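Local coordinates for protein protease (Helicobacter pylori, PDB 5EUF) that acts as a zinc-dependent M16-family peptidase, a virulence factor that probably cleaves the human junctional adhesion molecule JAM-A and so compromises the gastric epithelial barrier, at residues B[270-275]-B[397-402]. Sequence-based numbering, arbitrary orientation.
Sequences DALSKL and SDLVRV
Leu399 and Leu272 pass side by side, each heading for the other's helix, where helix 396-406 crosses helix 266-276, and together they supply most of the buried surface. The helices run nearly at right angles, 96° between the segment directions, so the contact is confined to a small patch centred on these two leucines, whose CA atoms lie 6.3 Å apart. Leu272 reaches across with its forked end, whose two methyls flank the carbonyl O of Leu399, CD1 lying 3.6 Å from that oxygen in a van der Waals approach. CD2 also rests 4.0 Å from CB of Leu399, while CD1 meets CG1 of Val402 at 4.0 Å. Leucine suits this place because it has two methyls to spread over a neighbouring turn. Leu399 starts out toward the other helix, and its CG stands beside the backbone N and anti to the carbonyl carbon (chi1 -82°), which carries the branch to the Ala271 side of Leu272. There its CD1 lies a loose 4.5 Å from CB of Ala271, whose small side chain allows the bulkier leucine to lie over that turn; Leu347 of helix 344-361 touches Leu399 as well. Val402, branched at CB, offers a short, compact surface and also packs on Ala268 and Leu269. Charged side chains lie outside the patch: Arg401 pairs through NH1 with Asp398 OD1 and through NH2 with Asp265, just before helix 266-276. The contact joins the M16 inactive-domain region to a helix near the C-terminal end, 122 residues on, away from the zinc site of His53 and Glu133. The side chains that meet are apolar and buried, so ordinary van der Waals packing and exclusion of water over a small area hold the helices together, with the Arg401–Asp265 salt bridge adding a polar link at the margin.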
ATOM      1  N   ASP B 270      -0.568 -19.296 -20.463  1.00 16.51           N
ATOM      2  CA  ASP B 270      -1.749 -19.088 -21.290  1.00 19.37           C
ATOM      3  C   ASP B 270      -2.406 -20.427 -21.616  1.00 21.52           C
ATOM      4  O   ASP B 270      -3.627 -20.566 -21.539  1.00 17.69           O
ATOM      5  CB  ASP B 270      -1.385 -18.338 -22.576  1.00 16.98           C
ATOM      6  CG  ASP B 270      -1.037 -16.882 -22.324  1.00 27.77           C
ATOM      7  OD1 ASP B 270      -0.853 -16.505 -21.149  1.00 42.67           O
ATOM      8  OD2 ASP B 270      -0.946 -16.111 -23.301  1.00 37.27           O
ATOM      9  N   ALA B 271      -1.584 -21.414 -21.959  1.00 18.30           N
ATOM     10  CA  ALA B 271      -2.080 -22.748 -22.276  1.00 28.75           C
ATOM     11  C   ALA B 271      -2.686 -23.429 -21.050  1.00 30.99           C
ATOM     12  O   ALA B 271      -3.667 -24.163 -21.165  1.00 26.68           O
ATOM     13  CB  ALA B 271      -0.966 -23.603 -22.860  1.00 20.26           C
ATOM     14  N   LEU B 272      -2.096 -23.187 -19.883  1.00 31.99           N
ATOM     15  CA  LEU B 272      -2.614 -23.757 -18.642  1.00 30.42           C
ATOM     16  C   LEU B 272      -4.000 -23.204 -18.317  1.00 32.28           C
ATOM     17  O   LEU B 272      -4.875 -23.937 -17.856  1.00 27.76           O
ATOM     18  CB  LEU B 272      -1.654 -23.490 -17.479  1.00 27.32           C
ATOM     19  CG  LEU B 272      -0.531 -24.509 -17.269  1.00 27.44           C
ATOM     20  CD1 LEU B 272       0.407 -24.077 -16.151  1.00 18.78           C
ATOM     21  CD2 LEU B 272      -1.112 -25.883 -16.976  1.00 30.11           C
ATOM     22  N   SER B 273      -4.194 -21.912 -18.566  1.00 26.55           N
ATOM     23  CA  SER B 273      -5.479 -21.272 -18.313  1.00 23.14           C
ATOM     24  C   SER B 273      -6.538 -21.781 -19.284  1.00 24.10           C
ATOM     25  O   SER B 273      -7.695 -21.981 -18.909  1.00 29.71           O
ATOM     26  CB  SER B 273      -5.354 -19.753 -18.420  1.00 31.01           C
ATOM     27  OG  SER B 273      -6.589 -19.122 -18.131  1.00 43.70           O
ATOM     28  N   LYS B 274      -6.134 -21.987 -20.534  1.00 23.70           N
ATOM     29  CA  LYS B 274      -7.010 -22.570 -21.546  1.00 25.98           C
ATOM     30  C   LYS B 274      -7.505 -23.944 -21.105  1.00 25.05           C
ATOM     31  O   LYS B 274      -8.650 -24.317 -21.363  1.00 38.47           O
ATOM     32  CB  LYS B 274      -6.282 -22.683 -22.890  1.00 38.60           C
ATOM     33  CG  LYS B 274      -6.642 -21.607 -23.909  1.00 45.48           C
ATOM     34  CD  LYS B 274      -6.224 -20.221 -23.446  1.00 58.36           C
ATOM     35  CE  LYS B 274      -6.679 -19.153 -24.430  1.00 50.20           C
ATOM     36  NZ  LYS B 274      -8.160 -19.157 -24.601  1.00 44.62           N
ATOM     37  N   LEU B 275      -6.633 -24.687 -20.432  1.00 20.99           N
ATOM     38  CA  LEU B 275      -6.954 -26.031 -19.966  1.00 25.39           C
ATOM     39  C   LEU B 275      -7.764 -26.037 -18.669  1.00 33.13           C
ATOM     40  O   LEU B 275      -8.737 -26.781 -18.538  1.00 27.93           O
ATOM     41  CB  LEU B 275      -5.668 -26.833 -19.764  1.00 26.49           C
ATOM     42  CG  LEU B 275      -5.820 -28.143 -18.992  1.00 36.58           C
ATOM     43  CD1 LEU B 275      -6.344 -29.249 -19.900  1.00 42.74           C
ATOM     44  CD2 LEU B 275      -4.508 -28.542 -18.323  1.00 23.30           C
ATOM     45  N   SER B 397       4.744 -31.839 -20.750  1.00 52.73           N
ATOM     46  CA  SER B 397       5.799 -31.618 -19.770  1.00 37.50           C
ATOM     47  C   SER B 397       6.022 -30.131 -19.511  1.00 36.09           C
ATOM     48  O   SER B 397       6.296 -29.729 -18.381  1.00 53.66           O
ATOM     49  CB  SER B 397       7.102 -32.273 -20.234  1.00 26.81           C
ATOM     50  OG  SER B 397       7.492 -31.787 -21.506  1.00 30.56           O
ATOM     51  N   ASP B 398       5.900 -29.319 -20.557  1.00 24.03           N
ATOM     52  CA  ASP B 398       6.047 -27.872 -20.416  1.00 36.40           C
ATOM     53  C   ASP B 398       4.953 -27.316 -19.513  1.00 37.83           C
ATOM     54  O   ASP B 398       5.210 -26.476 -18.651  1.00 27.40           O
ATOM     55  CB  ASP B 398       6.011 -27.181 -21.782  1.00 34.31           C
ATOM     56  CG  ASP B 398       7.238 -27.482 -22.623  1.00 57.28           C
ATOM     57  OD1 ASP B 398       8.328 -27.670 -22.039  1.00 56.52           O
ATOM     58  OD2 ASP B 398       7.114 -27.531 -23.866  1.00 57.67           O
ATOM     59  N   LEU B 399       3.733 -27.799 -19.710  1.00 31.04           N
ATOM     60  CA  LEU B 399       2.600 -27.372 -18.902  1.00 29.22           C
ATOM     61  C   LEU B 399       2.765 -27.801 -17.445  1.00 37.21           C
ATOM     62  O   LEU B 399       2.385 -27.072 -16.531  1.00 42.48           O
ATOM     63  CB  LEU B 399       1.296 -27.936 -19.471  1.00 25.28           C
ATOM     64  CG  LEU B 399       0.638 -27.207 -20.646  1.00 27.39           C
ATOM     65  CD1 LEU B 399       1.510 -27.227 -21.891  1.00 35.38           C
ATOM     66  CD2 LEU B 399      -0.724 -27.818 -20.938  1.00 29.56           C
ATOM     67  N   VAL B 400       3.339 -28.982 -17.236  1.00 39.87           N
ATOM     68  CA  VAL B 400       3.501 -29.528 -15.892  1.00 27.93           C
ATOM     69  C   VAL B 400       4.688 -28.888 -15.168  1.00 31.88           C
ATOM     70  O   VAL B 400       4.635 -28.661 -13.959  1.00 38.79           O
ATOM     71  CB  VAL B 400       3.675 -31.062 -15.929  1.00 23.71           C
ATOM     72  CG1 VAL B 400       3.837 -31.621 -14.523  1.00 24.18           C
ATOM     73  CG2 VAL B 400       2.484 -31.708 -16.617  1.00 24.04           C
ATOM     74  N   ARG B 401       5.753 -28.593 -15.908  1.00 32.29           N
ATOM     75  CA  ARG B 401       6.900 -27.879 -15.347  1.00 22.47           C
ATOM     76  C   ARG B 401       6.480 -26.508 -14.831  1.00 26.64           C
ATOM     77  O   ARG B 401       6.779 -26.142 -13.696  1.00 39.92           O
ATOM     78  CB  ARG B 401       8.011 -27.715 -16.385  1.00 37.07           C
ATOM     79  CG  ARG B 401       9.181 -26.864 -15.895  1.00 33.55           C
ATOM     80  CD  ARG B 401      10.086 -26.412 -17.035  1.00 41.91           C
ATOM     81  NE  ARG B 401       9.467 -25.381 -17.866  1.00 53.76           N
ATOM     82  CZ  ARG B 401       9.013 -25.583 -19.099  1.00 54.32           C
ATOM     83  NH1 ARG B 401       9.113 -26.783 -19.657  1.00 39.58           N
ATOM     84  NH2 ARG B 401       8.465 -24.584 -19.778  1.00 64.42           N
ATOM     85  N   VAL B 402       5.790 -25.758 -15.683  1.00 24.86           N
ATOM     86  CA  VAL B 402       5.321 -24.423 -15.342  1.00 20.27           C
ATOM     87  C   VAL B 402       4.348 -24.480 -14.168  1.00 40.18           C
ATOM     88  O   VAL B 402       4.366 -23.615 -13.290  1.00 40.49           O
ATOM     89  CB  VAL B 402       4.649 -23.749 -16.553  1.00 19.85           C
ATOM     90  CG1 VAL B 402       4.016 -22.430 -16.155  1.00 32.12           C
ATOM     91  CG2 VAL B 402       5.666 -23.534 -17.659  1.00 19.71           C
TER